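Side-chain contacts in malic enzyme (Entamoeba histolytica, PDB 3NV9), which probably converts malate to pyruvate and carbon dioxide by oxidative decarboxylation, using NAD or NADP as the electron acceptor: residues Gly307-Ala311 / Glu312-Ser316; Val213-Ile217 / His218-Met222. All coordinates share one frame; numbering follows the deposited sequence.

Contact 1. Residues Gly307-Ala311 / Glu312-Ser316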
loop_
_atom_site.group_PDB
_atom_site.type_symbol
_atom_site.label_atom_id
_atom_site.label_comp_id
_atom_site.label_asym_id
_atom_site.label_seq_id
_atom_site.Cartn_x
_atom_site.Cartn_y
_atom_site.Cartn_z
ATOM N N GLY A 307 23.494 -19.276 13.365
ATOM C CA GLY A 307 23.964 -20.547 12.832
ATOM C C GLY A 307 25.376 -20.814 13.267
ATOM O O GLY A 307 25.939 -20.107 14.109
ATOM N N VAL A 308 25.952 -21.866 12.722
ATOM C CA VAL A 308 27.333 -22.212 13.015
ATOM C C VAL A 308 28.097 -22.514 11.736
ATOM O O VAL A 308 27.722 -23.396 10.976
ATOM C CB VAL A 308 27.462 -23.485 13.871
ATOM C CG1 VAL A 308 28.966 -23.755 14.160
ATOM C CG2 VAL A 308 26.659 -23.401 15.155
ATOM N N VAL A 309 29.194 -21.802 11.533
ATOM C CA VAL A 309 30.222 -22.221 10.611
ATOM C C VAL A 309 31.537 -22.194 11.371
ATOM O O VAL A 309 31.870 -21.190 11.975
ATOM C CB VAL A 309 30.239 -21.314 9.357
ATOM C CG1 VAL A 309 31.563 -21.455 8.565
ATOM C CG2 VAL A 309 29.025 -21.611 8.517
ATOM N N LYS A 310 32.294 -23.292 11.350
ATOM C CA LYS A 310 33.504 -23.418 12.188
ATOM C C LYS A 310 34.753 -23.075 11.415
ATOM O O LYS A 310 34.802 -23.321 10.199
ATOM C CB LYS A 310 33.604 -24.839 12.738
ATOM C CG LYS A 310 32.477 -25.207 13.704
ATOM C CD LYS A 310 32.614 -26.646 14.302
ATOM C CE LYS A 310 31.494 -26.912 15.330
ATOM N NZ LYS A 310 31.142 -28.330 15.584
ATOM N N ALA A 311 35.732 -22.466 12.098
ATOM C CA ALA A 311 37.048 -22.157 11.539
ATOM C C ALA A 311 37.714 -23.397 11.001
ATOM O O ALA A 311 38.427 -23.358 9.972
ATOM C CB ALA A 311 37.970 -21.562 12.606
ATOM N N GLU A 312 37.534 -24.483 11.754
ATOM C CA GLU A 312 38.166 -25.762 11.455
ATOM C C GLU A 312 37.561 -26.402 10.189
ATOM O O GLU A 312 38.275 -27.029 9.428
ATOM C CB GLU A 312 38.100 -26.720 12.654
ATOM C CG GLU A 312 36.762 -27.414 12.803
ATOM C CD GLU A 312 36.818 -28.689 13.651
ATOM O OE1 GLU A 312 37.933 -29.268 13.747
ATOM O OE2 GLU A 312 35.749 -29.117 14.198
ATOM N N TRP A 313 36.263 -26.273 9.976
ATOM C CA TRP A 313 35.670 -26.750 8.709
ATOM C C TRP A 313 36.361 -26.088 7.511
ATOM O O TRP A 313 36.716 -26.759 6.543
ATOM C CB TRP A 313 34.189 -26.435 8.645
ATOM C CG TRP A 313 33.375 -27.095 9.679
ATOM C CD1 TRP A 313 33.753 -28.139 10.509
ATOM C CD2 TRP A 313 32.014 -26.819 9.982
ATOM N NE1 TRP A 313 32.705 -28.492 11.325
ATOM C CE2 TRP A 313 31.619 -27.723 11.006
ATOM C CE3 TRP A 313 31.081 -25.890 9.499
ATOM C CZ2 TRP A 313 30.325 -27.705 11.566
ATOM C CZ3 TRP A 313 29.788 -25.883 10.043
ATOM C CH2 TRP A 313 29.430 -26.776 11.075
ATOM N N ILE A 314 36.572 -24.772 7.620
ATOM C CA ILE A 314 37.091 -23.916 6.546
ATOM C C ILE A 314 38.531 -24.307 6.229
ATOM O O ILE A 314 38.874 -24.537 5.063
ATOM C CB ILE A 314 36.921 -22.393 6.922
ATOM C CG1 ILE A 314 35.436 -21.987 6.830
ATOM C CG2 ILE A 314 37.726 -21.498 6.037
ATOM C CD1 ILE A 314 35.116 -20.547 7.293
ATOM N N LYS A 315 39.348 -24.378 7.285
ATOM C CA LYS A 315 40.737 -24.776 7.258
ATOM C C LYS A 315 40.920 -26.115 6.537
ATOM O O LYS A 315 41.923 -26.332 5.913
ATOM C CB LYS A 315 41.210 -24.862 8.721
ATOM C CG LYS A 315 42.685 -25.027 8.935
ATOM C CD LYS A 315 43.056 -24.742 10.409
ATOM C CE LYS A 315 43.141 -26.030 11.291
ATOM N NZ LYS A 315 44.468 -26.750 11.110
ATOM N N SER A 316 39.946 -27.014 6.645
ATOM C CA SER A 316 40.065 -28.335 6.024
ATOM C C SER A 316 39.646 -28.339 4.548
ATOM O O SER A 316 39.845 -29.316 3.846
ATOM C CB SER A 316 39.254 -29.370 6.798
ATOM O OG SER A 316 37.876 -29.313 6.475
#
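With CG anti to its carbonyl carbon (chi1 -65°) and every later bond extended, the K310 side chain crosses the face of the W313 indole at a slant, the tryptophan's own CG being likewise turned back beside the backbone N (chi1 -63°). The two side chains are three residues apart at the start of the helix and illustrate how an aliphatic lysine stem can cover an aromatic face. K310 CB sits over the five-membered ring, 3.7 Å from its centroid and only 8° off the normal, a well-formed CH-pi contact. Farther out, K310 CD lies 3.5 Å from W313 NE1. The ammonium group stays 4.9 Å from the carboxylate of E312, K310 NZ to E312 OE2, too far for a salt bridge, so any attraction is probably modest.

The six-membered end of the indole reaches back along the incoming chain, with W313 CZ3 3.4 Å from V308 O. One residue on, V309 and I314 meet at about a right angle, CG1 of V309 being 3.9 Å from CD1 of I314. Both also touch strand 322-325, through C325 and V323, while W313 packs on I288, A289 and C292 of helix 288-292.

The backbone closes the turn: K315 N donates to A311 O over 3.0 Å, whereas the bond from I314 N to K310 O is weak. K310, directly before the short helix 311-315, is its N-cap residue; the helix follows strand 297-300 and precedes strand 322-325, a strand-helix-strand connection of the Rossmann-type NAD-binding domain.

Contact 2. Residues Val213-Ile217 / His218-Met222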
loop_
_atom_site.group_PDB
_atom_site.type_symbol
_atom_site.label_atom_id
_atom_site.label_comp_id
_atom_site.label_asym_id
_atom_site.label_seq_id
_atom_site.Cartn_x
_atom_site.Cartn_y
_atom_site.Cartn_z
ATOM N N VAL A 213 38.501 -18.338 -8.933
ATOM C CA VAL A 213 39.330 -19.430 -8.385
ATOM C C VAL A 213 39.730 -20.434 -9.477
ATOM O O VAL A 213 40.379 -21.435 -9.206
ATOM C CB VAL A 213 38.659 -20.187 -7.145
ATOM C CG1 VAL A 213 38.385 -19.201 -5.942
ATOM C CG2 VAL A 213 37.406 -20.951 -7.534
ATOM N N LYS A 214 39.299 -20.137 -10.694
ATOM C CA LYS A 214 39.443 -20.976 -11.898
ATOM C C LYS A 214 38.920 -22.416 -11.761
ATOM O O LYS A 214 39.664 -23.373 -12.001
ATOM C CB LYS A 214 40.887 -20.957 -12.391
ATOM C CG LYS A 214 41.372 -19.570 -12.729
ATOM C CD LYS A 214 42.895 -19.430 -12.657
ATOM C CE LYS A 214 43.337 -18.008 -13.097
ATOM N NZ LYS A 214 44.573 -17.565 -12.371
ATOM N N LYS A 215 37.654 -22.592 -11.383
ATOM C CA LYS A 215 37.083 -23.949 -11.292
ATOM C C LYS A 215 35.772 -24.057 -12.074
ATOM O O LYS A 215 34.985 -23.103 -12.099
ATOM C CB LYS A 215 36.857 -24.382 -9.837
ATOM C CG LYS A 215 38.086 -24.402 -8.932
ATOM C CD LYS A 215 37.694 -24.682 -7.469
ATOM C CE LYS A 215 38.913 -24.634 -6.567
ATOM N NZ LYS A 215 38.676 -24.936 -5.079
ATOM N N ASP A 216 35.565 -25.204 -12.720
ATOM C CA ASP A 216 34.352 -25.505 -13.448
ATOM C C ASP A 216 33.270 -25.876 -12.417
ATOM O O ASP A 216 33.537 -26.632 -11.468
ATOM C CB ASP A 216 34.658 -26.661 -14.438
ATOM C CG ASP A 216 33.415 -27.219 -15.143
ATOM O OD1 ASP A 216 32.418 -26.488 -15.362
ATOM O OD2 ASP A 216 33.445 -28.411 -15.548
ATOM N N ILE A 217 32.059 -25.334 -12.592
ATOM C CA ILE A 217 30.950 -25.552 -11.656
ATOM C C ILE A 217 30.678 -27.030 -11.316
ATOM O O ILE A 217 30.443 -27.378 -10.114
ATOM C CB ILE A 217 29.671 -24.813 -12.089
ATOM C CG1 ILE A 217 28.692 -24.673 -10.907
ATOM C CG2 ILE A 217 29.056 -25.406 -13.400
ATOM C CD1 ILE A 217 27.442 -23.861 -11.251
ATOM N N HIS A 218 30.758 -27.882 -12.353
ATOM C CA HIS A 218 30.422 -29.313 -12.291
ATOM C C HIS A 218 31.515 -30.136 -11.600
ATOM O O HIS A 218 31.306 -31.320 -11.275
ATOM C CB HIS A 218 30.169 -29.853 -13.716
ATOM C CG HIS A 218 29.549 -31.211 -13.759
ATOM N ND1 HIS A 218 30.293 -32.372 -13.671
ATOM C CD2 HIS A 218 28.256 -31.600 -13.916
ATOM C CE1 HIS A 218 29.482 -33.417 -13.750
ATOM N NE2 HIS A 218 28.242 -32.976 -13.898
ATOM N N GLU A 219 32.678 -29.526 -11.408
ATOM C CA GLU A 219 33.814 -30.224 -10.824
ATOM C C GLU A 219 34.083 -29.813 -9.361
ATOM O O GLU A 219 35.064 -30.292 -8.755
ATOM C CB GLU A 219 35.071 -30.100 -11.717
ATOM C CG GLU A 219 34.905 -30.761 -13.182
ATOM C CD GLU A 219 34.584 -32.317 -13.174
ATOM O OE1 GLU A 219 35.347 -33.088 -12.513
ATOM O OE2 GLU A 219 33.580 -32.767 -13.834
ATOM N N CYS A 220 33.199 -28.968 -8.797
ATOM C CA CYS A 220 33.266 -28.537 -7.376
ATOM C C CYS A 220 32.483 -29.332 -6.325
ATOM O O CYS A 220 31.296 -29.578 -6.467
ATOM C CB CYS A 220 32.877 -27.085 -7.235
ATOM S SG CYS A 220 33.994 -25.989 -8.076
ATOM N N ARG A 221 33.146 -29.684 -5.238
ATOM C CA ARG A 221 32.422 -30.237 -4.134
ATOM C C ARG A 221 31.795 -29.087 -3.325
ATOM O O ARG A 221 32.479 -28.177 -2.832
ATOM C CB ARG A 221 33.354 -31.117 -3.271
ATOM C CG ARG A 221 33.826 -32.461 -3.929
ATOM C CD ARG A 221 34.521 -33.368 -2.836
ATOM N NE ARG A 221 33.540 -33.624 -1.783
ATOM C CZ ARG A 221 33.595 -33.146 -0.538
ATOM N NH1 ARG A 221 34.619 -32.414 -0.104
ATOM N NH2 ARG A 221 32.588 -33.389 0.278
ATOM N N MET A 222 30.490 -29.152 -3.164
ATOM C CA MET A 222 29.775 -28.100 -2.452
ATOM C C MET A 222 29.041 -28.633 -1.216
ATOM O O MET A 222 28.258 -29.591 -1.343
ATOM C CB MET A 222 28.809 -27.434 -3.414
ATOM C CG MET A 222 29.534 -26.817 -4.615
ATOM S SD MET A 222 28.307 -25.980 -5.588
ATOM C CE MET A 222 29.222 -25.712 -7.147
HETATM O O HOH W 1 29.671 -29.561 -8.678
#
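Backbone hydrogen bonds fold D216 to C220 into a tight turn. E219 N donates to D216 O over 3.0 Å, and a weaker bond of 3.4 Å joins C220 N to I217 O. A water donates to that same I217 O and to C220 O, each over 2.7 Å, so two donors meet the isoleucine carbonyl.

Apolar contacts form round the buried C220 and M222. The methyl CE of M222, at the end of an extended chain, comes 3.9 Å from CG1 of I217, the two side chains crossing at an angle. C220 turns its sulfur beside its own backbone N (chi1 -64°), which brings SG to 3.7 Å from CB of K215; both I217 and C220 also touch L210 of helix 193-213. K215 itself continues past the sulfur to a salt bridge with D296 and a hydrogen bond to E319 O.

Acidic and basic groups form a third set. D216 OD2 lies 3.6 Å from CG of E219, yet the bend in the glutamate chain takes OE2 to the ring edge of H218, where ND1 gives it a weak, in-plane bond of 3.3 Å. K247 makes a long, weak ion pair with the same OE2.

The carboxylates are not in contact, D216 OD2 being 4.7 Å from E219 OE2, and the imidazole and K247 probably ease their mutual repulsion; the E219 carboxylate, with D216 farther off, may favour a protonated H218.

In the fold
Both contacts are short-range folds of the chain within the NAD-binding domain, each partly buried and leading toward a strand of its six-stranded mixed sheet. Contact 1 starts the helix before strand 322-325; contact 2 is the turn between helix 193-213 and strand 222-225. Their centres are 20 Å apart and they do not touch. V309, W313 and I314 are the buried part of contact 1, C220 and M222 that of contact 2; K310, E312, D216 and E219 are exposed. The chief surface is aromatic in contact 1, whereas contact 2 joins sulfur and aliphatic groups, sets D216 and E219 near H218, and bridges two carbonyls by water. The lysines differ too, K310 crossing a ring and K215 reaching D296.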